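Local atomic coordinates of intracellular exo-alpha-(1->5)-L-arabinofuranosidase (Bifidobacterium longum, PDB entry 2Y2W), a protein that removes terminal alpha-L-arabinofuranosyl residues from arabinan and arabinoxylan as a family 51 glycoside hydrolase, helping to break down plant cell wall polysaccharides. Residues R109-G113 with N114-N118; P261-G264 with T265-T269. All blocks are in the same frame, centred on the assembly; numbering follows the deposited sequence.

Interaction 1. Residues R109-G113 with N114-N118; sequences RYPGG and NFVSN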
loop_
_atom_site.group_PDB
_atom_site.type_symbol
_atom_site.label_atom_id
_atom_site.label_comp_id
_atom_site.label_asym_id
_atom_site.label_seq_id
_atom_site.Cartn_x
_atom_site.Cartn_y
_atom_site.Cartn_z
ATOM N N ARG D 109 -22.212 -12.685 -11.034
ATOM C CA ARG D 109 -21.013 -12.131 -10.416
ATOM C C ARG D 109 -19.760 -12.625 -11.141
ATOM O O ARG D 109 -19.640 -13.812 -11.461
ATOM C CB ARG D 109 -20.981 -12.490 -8.929
ATOM C CG ARG D 109 -19.880 -11.821 -8.128
ATOM C CD ARG D 109 -20.192 -11.891 -6.648
ATOM N NE ARG D 109 -19.091 -11.393 -5.831
ATOM C CZ ARG D 109 -18.276 -12.166 -5.120
ATOM N NH1 ARG D 109 -18.435 -13.484 -5.116
ATOM N NH2 ARG D 109 -17.301 -11.616 -4.408
ATOM N N TYR D 110 -18.836 -11.700 -11.397
ATOM C CA TYR D 110 -17.666 -11.945 -12.239
ATOM C C TYR D 110 -16.543 -10.986 -11.840
ATOM O O TYR D 110 -16.822 -9.847 -11.461
ATOM C CB TYR D 110 -18.048 -11.730 -13.708
ATOM C CG TYR D 110 -16.950 -12.017 -14.713
ATOM C CD1 TYR D 110 -16.670 -13.322 -15.121
ATOM C CD2 TYR D 110 -16.199 -10.982 -15.262
ATOM C CE1 TYR D 110 -15.664 -13.586 -16.039
ATOM C CE2 TYR D 110 -15.191 -11.236 -16.182
ATOM C CZ TYR D 110 -14.929 -12.540 -16.567
ATOM O OH TYR D 110 -13.930 -12.795 -17.479
ATOM N N PRO D 111 -15.269 -11.437 -11.907
ATOM C CA PRO D 111 -14.791 -12.781 -12.234
ATOM C C PRO D 111 -14.392 -13.615 -11.009
ATOM O O PRO D 111 -13.775 -14.669 -11.165
ATOM C CB PRO D 111 -13.557 -12.494 -13.089
ATOM C CG PRO D 111 -13.010 -11.208 -12.532
ATOM C CD PRO D 111 -14.141 -10.490 -11.810
ATOM N N GLY D 112 -14.739 -13.146 -9.812
ATOM C CA GLY D 112 -14.341 -13.812 -8.574
ATOM C C GLY D 112 -14.905 -13.162 -7.320
ATOM O O GLY D 112 -15.493 -12.089 -7.391
ATOM N N GLY D 113 -14.731 -13.803 -6.164
ATOM C CA GLY D 113 -14.034 -15.085 -6.055
ATOM C C GLY D 113 -12.554 -14.924 -5.790
ATOM O O GLY D 113 -11.959 -13.911 -6.159
ATOM N N ASN D 114 -11.960 -15.933 -5.156
ATOM C CA ASN D 114 -10.532 -15.939 -4.828
ATOM C C ASN D 114 -9.626 -15.567 -5.998
ATOM O O ASN D 114 -8.568 -14.960 -5.806
ATOM C CB ASN D 114 -10.119 -17.302 -4.274
ATOM C CG ASN D 114 -10.868 -17.674 -3.015
ATOM O OD1 ASN D 114 -11.601 -16.862 -2.452
ATOM N ND2 ASN D 114 -10.685 -18.909 -2.564
ATOM N N PHE D 115 -10.059 -15.935 -7.202
ATOM C CA PHE D 115 -9.343 -15.648 -8.443
ATOM C C PHE D 115 -8.962 -14.174 -8.581
ATOM O O PHE D 115 -7.833 -13.861 -8.948
ATOM C CB PHE D 115 -10.182 -16.109 -9.651
ATOM C CG PHE D 115 -9.640 -15.667 -10.982
ATOM C CD1 PHE D 115 -8.572 -16.335 -11.572
ATOM C CD2 PHE D 115 -10.198 -14.582 -11.648
ATOM C CE1 PHE D 115 -8.066 -15.927 -12.810
ATOM C CE2 PHE D 115 -9.700 -14.165 -12.884
ATOM C CZ PHE D 115 -8.631 -14.840 -13.464
ATOM N N VAL D 116 -9.905 -13.285 -8.274
ATOM C CA VAL D 116 -9.764 -11.843 -8.527
ATOM C C VAL D 116 -8.665 -11.159 -7.698
ATOM O O VAL D 116 -8.120 -10.136 -8.118
ATOM C CB VAL D 116 -11.129 -11.095 -8.375
ATOM C CG1 VAL D 116 -11.496 -10.890 -6.912
ATOM C CG2 VAL D 116 -11.115 -9.764 -9.113
ATOM N N SER D 117 -8.331 -11.742 -6.544
ATOM C CA SER D 117 -7.338 -11.170 -5.628
ATOM C C SER D 117 -5.903 -11.110 -6.178
ATOM O O SER D 117 -5.067 -10.378 -5.647
ATOM C CB SER D 117 -7.366 -11.901 -4.284
ATOM O OG SER D 117 -8.559 -11.599 -3.583
ATOM N N ASN D 118 -5.627 -11.873 -7.232
ATOM C CA ASN D 118 -4.344 -11.778 -7.930
ATOM C C ASN D 118 -4.529 -11.703 -9.447
ATOM O O ASN D 118 -3.824 -12.359 -10.215
ATOM C CB ASN D 118 -3.393 -12.914 -7.511
ATOM C CG ASN D 118 -3.746 -14.252 -8.142
ATOM O OD1 ASN D 118 -2.915 -14.862 -8.813
ATOM N ND2 ASN D 118 -4.976 -14.712 -7.932
#

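Interaction 2. Residues P261-G264 with T265-T269; sequences PTFG and TWEKT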
loop_
_atom_site.group_PDB
_atom_site.type_symbol
_atom_site.label_atom_id
_atom_site.label_comp_id
_atom_site.label_asym_id
_atom_site.label_seq_id
_atom_site.Cartn_x
_atom_site.Cartn_y
_atom_site.Cartn_z
ATOM N N PRO D 261 -13.903 -16.183 12.959
ATOM C CA PRO D 261 -13.632 -15.597 14.275
ATOM C C PRO D 261 -13.905 -14.093 14.309
ATOM O O PRO D 261 -14.097 -13.521 15.385
ATOM C CB PRO D 261 -12.138 -15.874 14.487
ATOM C CG PRO D 261 -11.583 -16.056 13.117
ATOM C CD PRO D 261 -12.676 -16.698 12.322
ATOM N N THR D 262 -13.929 -13.477 13.129
ATOM C CA THR D 262 -14.164 -12.043 12.986
ATOM C C THR D 262 -15.629 -11.717 12.631
ATOM O O THR D 262 -15.964 -10.567 12.332
ATOM C CB THR D 262 -13.181 -11.423 11.954
ATOM O OG1 THR D 262 -13.287 -9.995 11.976
ATOM C CG2 THR D 262 -13.448 -11.946 10.536
ATOM N N PHE D 263 -16.491 -12.733 12.688
ATOM C CA PHE D 263 -17.913 -12.594 12.353
ATOM C C PHE D 263 -18.610 -11.534 13.203
ATOM O O PHE D 263 -18.417 -11.473 14.420
ATOM C CB PHE D 263 -18.629 -13.941 12.492
ATOM C CG PHE D 263 -20.047 -13.940 11.984
ATOM C CD1 PHE D 263 -20.322 -13.694 10.640
ATOM C CD2 PHE D 263 -21.107 -14.210 12.845
ATOM C CE1 PHE D 263 -21.632 -13.698 10.165
ATOM C CE2 PHE D 263 -22.421 -14.222 12.380
ATOM C CZ PHE D 263 -22.684 -13.965 11.037
ATOM N N GLY D 264 -19.410 -10.698 12.545
ATOM C CA GLY D 264 -20.114 -9.608 13.213
ATOM C C GLY D 264 -19.254 -8.368 13.382
ATOM O O GLY D 264 -19.608 -7.292 12.902
ATOM N N THR D 265 -18.120 -8.526 14.064
ATOM C CA THR D 265 -17.208 -7.412 14.351
ATOM C C THR D 265 -16.499 -6.880 13.101
ATOM O O THR D 265 -16.132 -5.703 13.043
ATOM C CB THR D 265 -16.160 -7.789 15.421
ATOM O OG1 THR D 265 -15.555 -9.043 15.081
ATOM C CG2 THR D 265 -16.812 -7.907 16.794
ATOM N N TRP D 266 -16.310 -7.747 12.109
ATOM C CA TRP D 266 -15.779 -7.337 10.815
ATOM C C TRP D 266 -16.727 -6.334 10.173
ATOM O O TRP D 266 -16.327 -5.219 9.841
ATOM C CB TRP D 266 -15.593 -8.548 9.895
ATOM C CG TRP D 266 -15.179 -8.191 8.495
ATOM C CD1 TRP D 266 -15.996 -7.826 7.461
ATOM C CD2 TRP D 266 -13.843 -8.171 7.977
ATOM N NE1 TRP D 266 -15.252 -7.576 6.333
ATOM C CE2 TRP D 266 -13.928 -7.782 6.621
ATOM C CE3 TRP D 266 -12.582 -8.444 8.526
ATOM C CZ2 TRP D 266 -12.799 -7.658 5.805
ATOM C CZ3 TRP D 266 -11.460 -8.322 7.714
ATOM C CH2 TRP D 266 -11.578 -7.933 6.369
ATOM N N GLU D 267 -17.983 -6.746 10.017
ATOM C CA GLU D 267 -19.025 -5.922 9.411
ATOM C C GLU D 267 -19.199 -4.593 10.138
ATOM O O GLU D 267 -19.284 -3.545 9.502
ATOM C CB GLU D 267 -20.355 -6.681 9.374
ATOM C CG GLU D 267 -20.417 -7.818 8.351
ATOM C CD GLU D 267 -19.790 -9.118 8.837
ATOM O OE1 GLU D 267 -19.265 -9.172 9.971
ATOM O OE2 GLU D 267 -19.826 -10.101 8.071
ATOM N N LYS D 268 -19.231 -4.638 11.467
ATOM C CA LYS D 268 -19.407 -3.432 12.269
ATOM C C LYS D 268 -18.316 -2.401 11.989
ATOM O O LYS D 268 -18.617 -1.250 11.681
ATOM C CB LYS D 268 -19.455 -3.771 13.759
ATOM C CG LYS D 268 -20.134 -2.707 14.611
ATOM C CD LYS D 268 -20.589 -3.252 15.964
ATOM C CE LYS D 268 -21.777 -4.211 15.836
ATOM N NZ LYS D 268 -21.365 -5.614 15.527
ATOM N N THR D 269 -17.058 -2.828 12.080
ATOM C CA THR D 269 -15.913 -1.942 11.871
ATOM C C THR D 269 -15.871 -1.398 10.440
ATOM O O THR D 269 -15.723 -0.190 10.233
ATOM C CB THR D 269 -14.583 -2.654 12.203
ATOM O OG1 THR D 269 -14.676 -3.265 13.494
ATOM C CG2 THR D 269 -13.419 -1.667 12.201
#

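Interaction 1. Residues R109-G113 with N114-N118
The turn that follows the second strand of the (beta/alpha)8 barrel, strand 107-110, brings Pro111 and Gly113 against Phe115 and Val116 at the rim of the active site. Two cis peptide bonds, one before Pro111 and one before Gly113, fold the chain sharply here. Gly113 O accepts from Val116 N at 3.0 Å; the N-H...O angle is 151°, and the donor stands above the carbonyl plane. The same oxygen lies 3.1 Å from Val116 CG1, the methyl set between the backbone N and the carbonyl carbon (chi1 77°). The other methyl, CG2, crosses to the proline ring and packs 4.1 Å from Pro111 CD, the two side chains meeting at about a right angle. Phe115 turns its ring back along the turn, with CD2 3.6 Å from Pro111 O in an oblique approach and CE2 4.2 Å from Pro111 CB. A side chain on Gly112 would run into Val116 N, and Gly113 adopts a positive phi of 91°, so both glycines suit the tight path.

Asn114 probably binds the alpha-L-arabinofuranose unit, its side chain about 3 Å from those of Glu215 and Asn214. Its OD1 accepts a hydrogen bond from Gln221 NE2; Gln221 OE1 is bonded to Ser117 OG, so one glutamine steadies two residues of the turn. Before the turn, Arg109 has Gly112 O 3.5 Å above the centre of its guanidinium plane and forms a salt bridge with Glu340, the probable nucleophile. His70 stacks on the Phe115 ring, Glu69 accepts from Phe115 N, and strand 162-167 meets the side chain of Pro111, which leaves the turn wedged between the loop after the first barrel strand and the third strand.

Interaction 2. Residues P261-G264 with T265-T269
Thr262 O receives Trp266 N at 2.8 Å, nearly in line with its C=O bond, and this is the tight centre of the contact. Thr265 OG1 adds a weak bond to the same oxygen. Alongside, Thr262 OG1, anti to its backbone N (chi1 -171°), lies 3.4 Å from Trp266 CB and sits in the plane of the indole at its edge, while CG2 is 4.1 Å from Trp266 CE3. An alanine here removes the hydroxyl and the methyl, which would probably leave a gap beside Trp266 CB and the CE3 edge of the indole. Trp266 NE1 donates to Cys253 O. Glu267 bends back at chi2 (82°), bringing OE1 within 3.0 Å of Gly264 N in a weak bond, with OE2 held by Ser255 OG.

The opposite character belongs to Thr265, exposed at the first turn, and to partly exposed Lys268, whose chain folds at its last two torsions to leave NZ 3.6 Å from Gly264 O, too long for a firm bond. That oxygen instead accepts Lys268 N at 3.0 Å, an i to i+4 bond starting at the N-cap residue. Gly264, with a positive phi of 83°, is that N-cap of helix 265-274, and the weak Glu267 bond to its N-H is the side-chain-to-backbone half of a capping box, whose other half glycine cannot supply.

How the interactions relate
Following the chain from the N terminus, interaction 1 comes first, closing the turn directly behind strand 107-110, the second of the barrel. Interaction 2 comes some 140 residues later, after strand 249-252, the fifth, where a loop passes into helix 265-274. The two are in series, so neither nests within nor crosses the other. The centres of interactions 1 and 2 lie 22 Å apart. The nearest atoms of interactions 1 and 2 are about 11 Å apart, without touching. Both follow strands of the same barrel, but only interaction 1 holds a residue of the probable sugar site, of which it probably forms part. Interaction 2 joins the loop after strand 249-252 to helix 265-274, next to helices 227-244 and 307-327.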